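Local coordinates for protein alpha-galactosidase (Lactobacillus brevis, PDB 3MI6) that probably hydrolyses terminal, non-reducing alpha-D-galactose residues from alpha-galactosides, as a member of glycoside hydrolase family 36, at residues E7-F12 / Y105-Q109; A78-K82 / R99-L103; I160-A164 / L180-L184; L186-N190 / Y267-R271. All blocks are in the same frame, centred on the assembly; numbering follows the deposited sequence.

Contact 1 (E7-F12 / Y105-Q109)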
loop_
_atom_site.group_PDB
_atom_site.type_symbol
_atom_site.label_atom_id
_atom_site.label_comp_id
_atom_site.label_asym_id
_atom_site.label_seq_id
_atom_site.Cartn_x
_atom_site.Cartn_y
_atom_site.Cartn_z
ATOM N N GLU D 7 -45.650 -15.379 6.043
ATOM C CA GLU D 7 -45.883 -16.705 6.582
ATOM C C GLU D 7 -45.993 -17.708 5.462
ATOM O O GLU D 7 -45.688 -18.889 5.638
ATOM C CB GLU D 7 -47.110 -16.706 7.500
ATOM C CG GLU D 7 -46.787 -16.194 8.903
ATOM C CD GLU D 7 -48.009 -15.968 9.768
ATOM O OE1 GLU D 7 -48.799 -15.049 9.445
ATOM O OE2 GLU D 7 -48.161 -16.692 10.782
ATOM N N ALA D 8 -46.388 -17.210 4.296
ATOM C CA ALA D 8 -46.568 -18.035 3.117
ATOM C C ALA D 8 -45.243 -18.555 2.558
ATOM O O ALA D 8 -45.202 -19.614 1.935
ATOM C CB ALA D 8 -47.318 -17.251 2.060
ATOM N N ASN D 9 -44.168 -17.801 2.773
ATOM C CA ASN D 9 -42.833 -18.191 2.307
ATOM C C ASN D 9 -41.804 -18.298 3.421
ATOM O O ASN D 9 -40.649 -18.659 3.177
ATOM C CB ASN D 9 -42.309 -17.212 1.263
ATOM C CG ASN D 9 -43.082 -17.272 -0.009
ATOM O OD1 ASN D 9 -42.768 -18.059 -0.897
ATOM N ND2 ASN D 9 -44.109 -16.441 -0.113
ATOM N N LEU D 10 -42.223 -17.973 4.636
ATOM C CA LEU D 10 -41.334 -18.048 5.783
ATOM C C LEU D 10 -40.091 -17.187 5.527
ATOM O O LEU D 10 -38.945 -17.591 5.774
ATOM C CB LEU D 10 -40.983 -19.506 6.114
ATOM C CG LEU D 10 -42.154 -20.434 6.485
ATOM C CD1 LEU D 10 -41.666 -21.835 6.821
ATOM C CD2 LEU D 10 -42.939 -19.869 7.636
ATOM N N THR D 11 -40.362 -15.990 5.017
ATOM C CA THR D 11 -39.362 -14.962 4.836
ATOM C C THR D 11 -39.419 -13.973 5.995
ATOM O O THR D 11 -40.398 -13.250 6.172
ATOM C CB THR D 11 -39.603 -14.198 3.553
ATOM O OG1 THR D 11 -39.632 -15.117 2.459
ATOM C CG2 THR D 11 -38.501 -13.199 3.339
ATOM N N PHE D 12 -38.353 -13.957 6.784
ATOM C CA PHE D 12 -38.224 -13.057 7.906
ATOM C C PHE D 12 -37.307 -11.932 7.512
ATOM O O PHE D 12 -36.204 -12.155 7.015
ATOM C CB PHE D 12 -37.671 -13.813 9.104
ATOM C CG PHE D 12 -38.486 -15.007 9.461
ATOM C CD1 PHE D 12 -39.488 -14.916 10.411
ATOM C CD2 PHE D 12 -38.293 -16.210 8.804
ATOM C CE1 PHE D 12 -40.257 -16.007 10.721
ATOM C CE2 PHE D 12 -39.059 -17.304 9.112
ATOM C CZ PHE D 12 -40.042 -17.205 10.074
ATOM N N TYR D 105 -36.862 -26.287 10.669
ATOM C CA TYR D 105 -37.796 -25.282 11.176
ATOM C C TYR D 105 -39.138 -25.897 11.568
ATOM O O TYR D 105 -39.645 -26.816 10.908
ATOM C CB TYR D 105 -38.001 -24.178 10.125
ATOM C CG TYR D 105 -39.129 -23.211 10.421
ATOM C CD1 TYR D 105 -38.943 -22.136 11.280
ATOM C CD2 TYR D 105 -40.375 -23.365 9.831
ATOM C CE1 TYR D 105 -39.971 -21.240 11.551
ATOM C CE2 TYR D 105 -41.418 -22.472 10.098
ATOM C CZ TYR D 105 -41.210 -21.414 10.961
ATOM O OH TYR D 105 -42.235 -20.528 11.226
ATOM N N ASP D 106 -39.713 -25.382 12.646
ATOM C CA ASP D 106 -41.019 -25.835 13.077
ATOM C C ASP D 106 -42.012 -24.678 13.200
ATOM O O ASP D 106 -43.123 -24.754 12.659
ATOM C CB ASP D 106 -40.912 -26.620 14.389
ATOM C CG ASP D 106 -42.262 -26.831 15.061
ATOM O OD1 ASP D 106 -43.218 -27.267 14.371
ATOM O OD2 ASP D 106 -42.354 -26.560 16.282
ATOM N N HIS D 107 -41.618 -23.612 13.898
ATOM C CA HIS D 107 -42.527 -22.503 14.162
ATOM C C HIS D 107 -41.778 -21.277 14.636
ATOM O O HIS D 107 -40.651 -21.387 15.100
ATOM C CB HIS D 107 -43.546 -22.898 15.232
ATOM C CG HIS D 107 -43.015 -22.841 16.632
ATOM N ND1 HIS D 107 -42.363 -23.901 17.226
ATOM C CD2 HIS D 107 -43.058 -21.857 17.566
ATOM C CE1 HIS D 107 -42.023 -23.571 18.461
ATOM N NE2 HIS D 107 -42.433 -22.336 18.693
ATOM N N TYR D 108 -42.419 -20.115 14.547
ATOM C CA TYR D 108 -41.824 -18.875 15.027
ATOM C C TYR D 108 -42.771 -18.138 15.960
ATOM O O TYR D 108 -43.959 -18.426 16.003
ATOM C CB TYR D 108 -41.464 -17.961 13.857
ATOM C CG TYR D 108 -42.622 -17.120 13.362
ATOM C CD1 TYR D 108 -43.366 -17.509 12.264
ATOM C CD2 TYR D 108 -42.972 -15.941 14.000
ATOM C CE1 TYR D 108 -44.422 -16.744 11.819
ATOM C CE2 TYR D 108 -44.020 -15.183 13.565
ATOM C CZ TYR D 108 -44.739 -15.587 12.471
ATOM O OH TYR D 108 -45.791 -14.832 12.031
ATOM N N GLN D 109 -42.240 -17.160 16.679
ATOM C CA GLN D 109 -43.041 -16.325 17.564
ATOM C C GLN D 109 -42.543 -14.870 17.529
ATOM O O GLN D 109 -41.345 -14.635 17.417
ATOM C CB GLN D 109 -42.961 -16.888 18.973
ATOM C CG GLN D 109 -43.710 -16.113 20.020
ATOM C CD GLN D 109 -43.626 -16.802 21.372
ATOM O OE1 GLN D 109 -42.669 -17.539 21.644
ATOM N NE2 GLN D 109 -44.623 -16.564 22.230
#

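Contact 2 (A78-K82 / R99-L103)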
loop_
_atom_site.group_PDB
_atom_site.type_symbol
_atom_site.label_atom_id
_atom_site.label_comp_id
_atom_site.label_asym_id
_atom_site.label_seq_id
_atom_site.Cartn_x
_atom_site.Cartn_y
_atom_site.Cartn_z
ATOM N N ALA D 78 -25.190 -22.380 10.959
ATOM C CA ALA D 78 -24.871 -23.641 10.299
ATOM C C ALA D 78 -24.146 -24.697 11.148
ATOM O O ALA D 78 -23.430 -24.381 12.103
ATOM C CB ALA D 78 -24.086 -23.374 9.013
ATOM N N SER D 79 -24.308 -25.957 10.761
ATOM C CA SER D 79 -23.585 -27.055 11.384
ATOM C C SER D 79 -22.573 -27.628 10.402
ATOM O O SER D 79 -22.610 -27.342 9.209
ATOM C CB SER D 79 -24.561 -28.161 11.751
ATOM O OG SER D 79 -25.150 -28.670 10.560
ATOM N N LEU D 80 -21.684 -28.465 10.911
ATOM C CA LEU D 80 -20.702 -29.136 10.083
ATOM C C LEU D 80 -21.080 -30.593 9.894
ATOM O O LEU D 80 -21.394 -31.291 10.863
ATOM C CB LEU D 80 -19.335 -29.068 10.753
ATOM C CG LEU D 80 -18.310 -30.034 10.153
ATOM C CD1 LEU D 80 -17.763 -29.483 8.846
ATOM C CD2 LEU D 80 -17.185 -30.299 11.131
ATOM N N GLY D 81 -21.038 -31.058 8.651
ATOM C CA GLY D 81 -21.274 -32.462 8.360
ATOM C C GLY D 81 -22.233 -32.701 7.213
ATOM O O GLY D 81 -22.356 -33.814 6.698
ATOM N N LYS D 82 -22.892 -31.634 6.790
ATOM C CA LYS D 82 -23.971 -31.750 5.843
ATOM C C LYS D 82 -23.645 -31.167 4.476
ATOM O O LYS D 82 -24.545 -30.905 3.689
ATOM C CB LYS D 82 -25.207 -31.084 6.431
ATOM C CG LYS D 82 -25.734 -31.767 7.685
ATOM C CD LYS D 82 -27.018 -32.559 7.401
ATOM C CE LYS D 82 -26.737 -33.864 6.676
ATOM N NZ LYS D 82 -27.978 -34.595 6.343
ATOM N N ARG D 99 -21.822 -36.599 15.399
ATOM C CA ARG D 99 -21.836 -35.160 15.564
ATOM C C ARG D 99 -22.719 -34.493 14.503
ATOM O O ARG D 99 -22.702 -33.263 14.337
ATOM C CB ARG D 99 -20.402 -34.618 15.508
ATOM C CG ARG D 99 -19.499 -35.116 16.643
ATOM C CD ARG D 99 -18.055 -34.704 16.423
ATOM N NE ARG D 99 -17.602 -35.080 15.087
ATOM C CZ ARG D 99 -17.233 -36.314 14.749
ATOM N NH1 ARG D 99 -17.268 -37.276 15.657
ATOM N NH2 ARG D 99 -16.831 -36.593 13.513
ATOM N N ILE D 100 -23.484 -35.308 13.782
ATOM C CA ILE D 100 -24.383 -34.796 12.767
ATOM C C ILE D 100 -25.620 -34.173 13.396
ATOM O O ILE D 100 -26.147 -34.670 14.388
ATOM C CB ILE D 100 -24.793 -35.881 11.782
ATOM C CG1 ILE D 100 -23.553 -36.573 11.231
ATOM C CG2 ILE D 100 -25.602 -35.291 10.659
ATOM C CD1 ILE D 100 -22.417 -35.635 10.923
ATOM N N THR D 101 -26.070 -33.064 12.825
ATOM C CA THR D 101 -27.275 -32.415 13.298
ATOM C C THR D 101 -28.091 -31.916 12.135
ATOM O O THR D 101 -27.573 -31.231 11.262
ATOM C CB THR D 101 -26.953 -31.248 14.219
ATOM O OG1 THR D 101 -26.549 -31.762 15.491
ATOM C CG2 THR D 101 -28.181 -30.386 14.417
ATOM N N GLU D 102 -29.371 -32.255 12.104
ATOM C CA GLU D 102 -30.215 -31.763 11.017
ATOM C C GLU D 102 -31.339 -30.876 11.506
ATOM O O GLU D 102 -32.425 -31.357 11.816
ATOM C CB GLU D 102 -30.767 -32.912 10.191
ATOM C CG GLU D 102 -29.715 -33.576 9.355
ATOM C CD GLU D 102 -30.120 -34.944 8.896
ATOM O OE1 GLU D 102 -31.340 -35.198 8.809
ATOM O OE2 GLU D 102 -29.219 -35.768 8.621
ATOM N N LEU D 103 -31.073 -29.578 11.581
ATOM C CA LEU D 103 -32.106 -28.645 11.988
ATOM C C LEU D 103 -33.222 -28.598 10.960
ATOM O O LEU D 103 -32.980 -28.700 9.749
ATOM C CB LEU D 103 -31.539 -27.253 12.205
ATOM C CG LEU D 103 -30.629 -27.122 13.418
ATOM C CD1 LEU D 103 -30.136 -25.696 13.511
ATOM C CD2 LEU D 103 -31.366 -27.528 14.682
#

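Contact 3 (I160-A164 / L180-L184)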
loop_
_atom_site.group_PDB
_atom_site.type_symbol
_atom_site.label_atom_id
_atom_site.label_comp_id
_atom_site.label_asym_id
_atom_site.label_seq_id
_atom_site.Cartn_x
_atom_site.Cartn_y
_atom_site.Cartn_z
ATOM N N ILE D 160 -29.397 -4.780 15.785
ATOM C CA ILE D 160 -30.089 -6.055 15.887
ATOM C C ILE D 160 -29.307 -6.882 16.879
ATOM O O ILE D 160 -28.098 -6.990 16.743
ATOM C CB ILE D 160 -30.069 -6.779 14.544
ATOM C CG1 ILE D 160 -31.038 -6.098 13.566
ATOM C CG2 ILE D 160 -30.419 -8.244 14.721
ATOM C CD1 ILE D 160 -30.804 -6.417 12.115
ATOM N N VAL D 161 -29.982 -7.434 17.889
ATOM C CA VAL D 161 -29.343 -8.271 18.919
ATOM C C VAL D 161 -29.675 -9.736 18.712
ATOM O O VAL D 161 -30.835 -10.078 18.542
ATOM C CB VAL D 161 -29.835 -7.923 20.338
ATOM C CG1 VAL D 161 -29.225 -8.878 21.358
ATOM C CG2 VAL D 161 -29.503 -6.505 20.696
ATOM N N LYS D 162 -28.677 -10.608 18.757
ATOM C CA LYS D 162 -28.904 -12.025 18.479
ATOM C C LYS D 162 -28.469 -12.924 19.614
ATOM O O LYS D 162 -27.544 -12.591 20.351
ATOM C CB LYS D 162 -28.185 -12.438 17.192
ATOM C CG LYS D 162 -28.759 -11.798 15.935
ATOM C CD LYS D 162 -27.887 -12.052 14.730
ATOM C CE LYS D 162 -27.718 -13.518 14.455
ATOM N NZ LYS D 162 -26.969 -13.673 13.197
ATOM N N SER D 163 -29.157 -14.055 19.765
ATOM C CA SER D 163 -28.688 -15.128 20.643
ATOM C C SER D 163 -29.210 -16.488 20.203
ATOM O O SER D 163 -29.905 -16.604 19.195
ATOM C CB SER D 163 -29.062 -14.878 22.103
ATOM O OG SER D 163 -30.429 -15.167 22.346
ATOM N N ALA D 164 -28.867 -17.517 20.972
ATOM C CA ALA D 164 -29.361 -18.860 20.721
ATOM C C ALA D 164 -29.654 -19.524 22.049
ATOM O O ALA D 164 -28.953 -19.287 23.031
ATOM C CB ALA D 164 -28.343 -19.668 19.925
ATOM N N LEU D 180 -21.917 -20.878 19.430
ATOM C CA LEU D 180 -21.718 -19.466 19.117
ATOM C C LEU D 180 -23.004 -18.671 19.293
ATOM O O LEU D 180 -24.087 -19.237 19.350
ATOM C CB LEU D 180 -21.175 -19.279 17.710
ATOM C CG LEU D 180 -19.656 -19.290 17.492
ATOM C CD1 LEU D 180 -18.903 -19.389 18.785
ATOM C CD2 LEU D 180 -19.235 -20.391 16.521
ATOM N N SER D 181 -22.874 -17.353 19.377
ATOM C CA SER D 181 -24.020 -16.496 19.622
ATOM C C SER D 181 -24.600 -15.915 18.360
ATOM O O SER D 181 -25.776 -15.575 18.323
ATOM C CB SER D 181 -23.641 -15.356 20.545
ATOM O OG SER D 181 -23.241 -15.883 21.784
ATOM N N SER D 182 -23.778 -15.780 17.330
ATOM C CA SER D 182 -24.227 -15.173 16.093
ATOM C C SER D 182 -23.383 -15.636 14.929
ATOM O O SER D 182 -22.158 -15.756 15.041
ATOM C CB SER D 182 -24.151 -13.654 16.188
ATOM O OG SER D 182 -24.265 -13.079 14.896
ATOM N N GLN D 183 -24.045 -15.908 13.811
ATOM C CA GLN D 183 -23.348 -16.164 12.566
ATOM C C GLN D 183 -23.882 -15.197 11.549
ATOM O O GLN D 183 -25.083 -14.948 11.513
ATOM C CB GLN D 183 -23.603 -17.580 12.090
ATOM C CG GLN D 183 -23.267 -17.791 10.651
ATOM C CD GLN D 183 -23.303 -19.251 10.299
ATOM O OE1 GLN D 183 -22.960 -20.088 11.122
ATOM N NE2 GLN D 183 -23.709 -19.570 9.074
ATOM N N LEU D 184 -22.993 -14.625 10.743
ATOM C CA LEU D 184 -23.401 -13.776 9.632
ATOM C C LEU D 184 -22.645 -14.156 8.387
ATOM O O LEU D 184 -21.421 -14.081 8.349
ATOM C CB LEU D 184 -23.184 -12.288 9.923
ATOM C CG LEU D 184 -23.443 -11.433 8.668
ATOM C CD1 LEU D 184 -24.867 -11.685 8.101
ATOM C CD2 LEU D 184 -23.166 -9.921 8.858
HETATM O O HOH W 1 -26.687 -16.290 13.391
#

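Contact 4 (L186-N190 / Y267-R271)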
loop_
_atom_site.group_PDB
_atom_site.type_symbol
_atom_site.label_atom_id
_atom_site.label_comp_id
_atom_site.label_asym_id
_atom_site.label_seq_id
_atom_site.Cartn_x
_atom_site.Cartn_y
_atom_site.Cartn_z
ATOM N N LEU D 186 -21.943 -13.092 4.544
ATOM C CA LEU D 186 -22.049 -12.046 3.540
ATOM C C LEU D 186 -21.576 -12.586 2.205
ATOM O O LEU D 186 -20.773 -13.524 2.158
ATOM C CB LEU D 186 -21.212 -10.844 3.942
ATOM C CG LEU D 186 -21.563 -10.153 5.262
ATOM C CD1 LEU D 186 -20.436 -9.200 5.673
ATOM C CD2 LEU D 186 -22.899 -9.429 5.169
ATOM N N PRO D 187 -22.067 -11.982 1.109
ATOM C CA PRO D 187 -21.864 -12.437 -0.270
ATOM C C PRO D 187 -20.469 -12.168 -0.857
ATOM O O PRO D 187 -20.171 -12.747 -1.896
ATOM C CB PRO D 187 -22.908 -11.631 -1.051
ATOM C CG PRO D 187 -23.717 -10.901 -0.027
ATOM C CD PRO D 187 -22.874 -10.754 1.151
ATOM N N ASP D 188 -19.664 -11.303 -0.243
ATOM C CA ASP D 188 -18.288 -11.041 -0.702
ATOM C C ASP D 188 -17.289 -10.811 0.442
ATOM O O ASP D 188 -17.647 -10.845 1.617
ATOM C CB ASP D 188 -18.244 -9.850 -1.663
ATOM C CG ASP D 188 -18.443 -8.507 -0.955
ATOM O OD1 ASP D 188 -17.481 -8.008 -0.306
ATOM O OD2 ASP D 188 -19.558 -7.942 -1.074
ATOM N N ALA D 189 -16.033 -10.556 0.105
ATOM C CA ALA D 189 -15.014 -10.420 1.136
ATOM C C ALA D 189 -14.151 -9.193 0.915
ATOM O O ALA D 189 -12.976 -9.153 1.316
ATOM C CB ALA D 189 -14.152 -11.656 1.194
ATOM N N ASN D 190 -14.729 -8.189 0.265
ATOM C CA ASN D 190 -14.022 -6.927 0.120
ATOM C C ASN D 190 -14.190 -6.065 1.377
ATOM O O ASN D 190 -14.747 -4.966 1.303
ATOM C CB ASN D 190 -14.475 -6.150 -1.138
ATOM C CG ASN D 190 -14.502 -7.017 -2.413
ATOM O OD1 ASN D 190 -15.372 -6.831 -3.286
ATOM N ND2 ASN D 190 -13.562 -7.963 -2.526
ATOM N N TYR D 267 -15.338 -19.242 -2.453
ATOM C CA TYR D 267 -16.090 -18.358 -3.351
ATOM C C TYR D 267 -16.115 -16.912 -2.844
ATOM O O TYR D 267 -16.997 -16.124 -3.201
ATOM C CB TYR D 267 -17.516 -18.888 -3.604
ATOM C CG TYR D 267 -17.531 -20.307 -4.126
ATOM C CD1 TYR D 267 -17.227 -20.582 -5.458
ATOM C CD2 TYR D 267 -17.840 -21.378 -3.292
ATOM C CE1 TYR D 267 -17.230 -21.876 -5.945
ATOM C CE2 TYR D 267 -17.841 -22.678 -3.776
ATOM C CZ TYR D 267 -17.536 -22.914 -5.104
ATOM O OH TYR D 267 -17.518 -24.192 -5.590
ATOM N N SER D 268 -15.132 -16.575 -2.016
ATOM C CA SER D 268 -14.939 -15.207 -1.535
ATOM C C SER D 268 -16.152 -14.643 -0.815
ATOM O O SER D 268 -16.459 -13.453 -0.946
ATOM C CB SER D 268 -14.485 -14.265 -2.667
ATOM O OG SER D 268 -13.231 -13.663 -2.343
ATOM N N THR D 269 -16.848 -15.511 -0.077
ATOM C CA THR D 269 -17.841 -15.070 0.900
ATOM C C THR D 269 -17.259 -15.063 2.313
ATOM O O THR D 269 -16.218 -15.677 2.585
ATOM C CB THR D 269 -19.095 -15.943 0.902
ATOM O OG1 THR D 269 -18.867 -17.134 1.678
ATOM C CG2 THR D 269 -19.483 -16.280 -0.516
ATOM N N SER D 270 -17.953 -14.373 3.209
ATOM C CA SER D 270 -17.467 -14.177 4.553
ATOM C C SER D 270 -18.426 -14.696 5.602
ATOM O O SER D 270 -19.586 -14.310 5.625
ATOM C CB SER D 270 -17.249 -12.694 4.796
ATOM O OG SER D 270 -16.330 -12.176 3.857
ATOM N N ARG D 271 -17.925 -15.553 6.488
ATOM C CA ARG D 271 -18.662 -15.922 7.679
ATOM C C ARG D 271 -18.082 -15.229 8.916
ATOM O O ARG D 271 -16.938 -15.478 9.301
ATOM C CB ARG D 271 -18.662 -17.443 7.856
ATOM C CG ARG D 271 -19.591 -17.952 8.964
ATOM C CD ARG D 271 -19.815 -19.450 8.842
ATOM N NE ARG D 271 -20.880 -19.759 7.899
ATOM C CZ ARG D 271 -21.152 -20.979 7.442
ATOM N NH1 ARG D 271 -20.422 -22.013 7.829
ATOM N NH2 ARG D 271 -22.144 -21.160 6.579
HETATM O O HOH W 2 -14.657 -10.938 -2.293
#

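Contact 1 (E7-F12 / Y105-Q109)
Leu-10 and Phe-12 meet Tyr-105 and Tyr-108 across a wide backbone gap: the closest pair of alpha carbons, CA of Leu-10 and CA of Tyr-108, is 9.3 Å apart. That spacing is too large for main-chain pairing, and the join is made by side chains. Residues 7-10 form the turn that leads into strand 11-15, where Leu-10 and Thr-11 both face Asn-6 in a G1 beta bulge. The phi and psi of Leu-10 are both positive, which fits that bulge, and its side chain is directed toward segment 105-109.

The rings of Phe-12 and Tyr-108 form an offset edge-to-face pair, with centroids 5.4 Å apart and planes at 81°. Phe-12 supplies the edge: its CE1 comes to 3.7 Å from CG of Tyr-108, over one face of the tyrosine. Tyr-108 presents that face with CG set between its backbone N and carbonyl carbon (chi1 84°). At the rim of the same ring lies Glu-7, whose CG is 3.8 Å from CE1 of Tyr-108, while its OE2 stands 3.3 Å from the phenol OH of Tyr-108. Leu-10 works on the other tyrosine. Its CD1 touches CE2 of Tyr-105 and its CD2 lies 3.7 Å from OH of Tyr-105, the two methyls lying along the CD2-CE2 side of the ring and its hydroxyl.

Strand 11-15 pairs with strand 19-25, and there the ring of Phe-12 also meets that of Phe-23. Strand 103-112, outermost in the nine-stranded sheet, pairs antiparallel with strand 132-140, from which Leu-134 touches Phe-12 and Phe-138 touches Tyr-105.

Contact 2 (A78-K82 / R99-L103)
Lys-82 and Glu-102 form a salt bridge, NZ of Lys-82 lying 2.8 Å from OE2 of Glu-102; as a hydrogen bond it is weak in geometry. Both ends have further partners on a second subunit, where the backbone O of Thr-439 accepts from the ammonium and the backbone N of Thr-439 gives to OE2 of Glu-102. The lysine reaches its mate by bending at chi2 (-106°) and chi3 (76°), which lays CD of Lys-82 across the glutamate stem, 3.5 Å from CG of Glu-102. An alanine here is likely to leave the carboxylate of Glu-102 without its lysine and the carbonyl of Thr-439 in the second subunit without this donor.

Neither segment is regular strand, apart from the start of strand 103-112 at Leu-103. They are two loops of the N-terminal, largely beta part of the family 36 enzyme, packed together where one copy of the four-chain assembly meets another. Arg-99 belongs to the same interface, its NE in a salt bridge with Glu-280 of the second subunit.

Beyond the charges, Gly-81 has its CA 4.2 Å from CD1 of Ile-100. Its backbone angles would press a beta carbon against the carbonyl O of Leu-80, and that carbon would probably also crowd CD1 of Ile-100. Ser-79 lies alongside the other loop, OG 3.6 Å from the backbone O of Thr-101.

Contact 3 (I160-A164 / L180-L184)
Lys-162 meets Ser-182 and Gln-183 without any aromatic ring between them, and the flat groups at its end are the two peptides on either side of the alpha carbon of Gln-183. The N-H of the first donates to a water 2.7 Å from N of Gln-183, and the carbonyl O of the second lies 2.8 Å from NZ of Lys-162. The amide of Gln-183 itself is turned to other partners outside the two segments.

The lysine starts out with CG anti to its carbonyl carbon and bends at chi3 (59°), which swings the ammonium over to the second segment. NZ of Lys-162 donates to the same water at 2.6 Å and makes a weak hydrogen bond of 3.2 Å to OG of Ser-182. The water therefore accepts from both segments. Outside them NZ is also bonded to the hydroxyl of Tyr-21, so this buried charge is satisfied by several oxygens. A methionine in place of Lys-162 would probably leave the hydroxyls of Ser-182 and Tyr-21 without their ammonium partner, and the water held from the Gln-183 side alone.

The main chains approach most closely at Ser-163 and Ser-181, where CA of Ser-163 is 3.7 Å from O of Ser-181, and CB of Ala-164 lies 4.3 Å from O of Leu-180.

At Ser-181 the second chain turns a corner; Ser-181 and Ser-182 both face Thr-274 of the adjoining strand 270-274 in a classic beta bulge. Strands 159-167 and 174-186 belong to different antiparallel sheets and meet here through side chains and close main-chain packing, without backbone pairing, as expected for the beta-sandwich N-terminal domain of family 36 enzymes.

Contact 4 (L186-N190 / Y267-R271)
Leu-186 and Ser-270 make an antiparallel hydrogen-bonded beta pair, N of Leu-186 to O of Ser-270 at 2.9 Å and N of Ser-270 to O of Leu-186 at 3.1 Å. The pair marks the point where strands 174-186 and 270-274 part, and the chain beyond Leu-186 goes into an Asx turn: OD1 of Asp-188 accepts from N of Asn-190 at 2.8 Å through its anti lone pair. The same OD1 is in a salt bridge with NH1 of Arg-237, which also hydrogen-bonds the backbone O of Asn-190 and so meets both ends of the turn.

Ser-270 carries the bridge past the paired residues. With its OG anti to its own carbonyl carbon, it donates to the backbone O of Asp-188 at 2.9 Å, approaching 34° out of the carbonyl plane. CB of Ala-189 packs on that hydroxyl, 3.5 Å from OG of Ser-270. One residue earlier, Thr-269 sets its CB against the carbonyl O of Leu-186, and its methyl CG2 comes near O of Pro-187.

A third subunit lies close by: its Arg-681 packs on Pro-187, and its Asn-676 is hydrogen-bonded to the hydroxyl of Tyr-267. Where Ala-189 and Ser-268 face each other, a water joins the two loops, accepting from N of Ala-189 at 2.8 Å and hydrogen-bonded to OG of Ser-268 at 3.1 Å.

From the N terminus, contact 1 opens at residues 7-12 and closes at 105-109. The loop it spans encloses contact 2, whose second segment, 99-103, runs almost directly into 105-109. Contact 3 (160-164 with 180-184) and contact 4 (186-190 with 267-271) follow in series, and none of the four cross. Contact 1 joins the N-terminal four-stranded sheet to the edge of the nine-stranded one, to which strand 159-167 of contact 3 also belongs. Strands 174-186 and 270-274, neighbours in the six-stranded sheet, connect contacts 3 and 4. The loop 78-82 of contact 2 touches both: Ala-78 meets Gln-183 and packs on Arg-271.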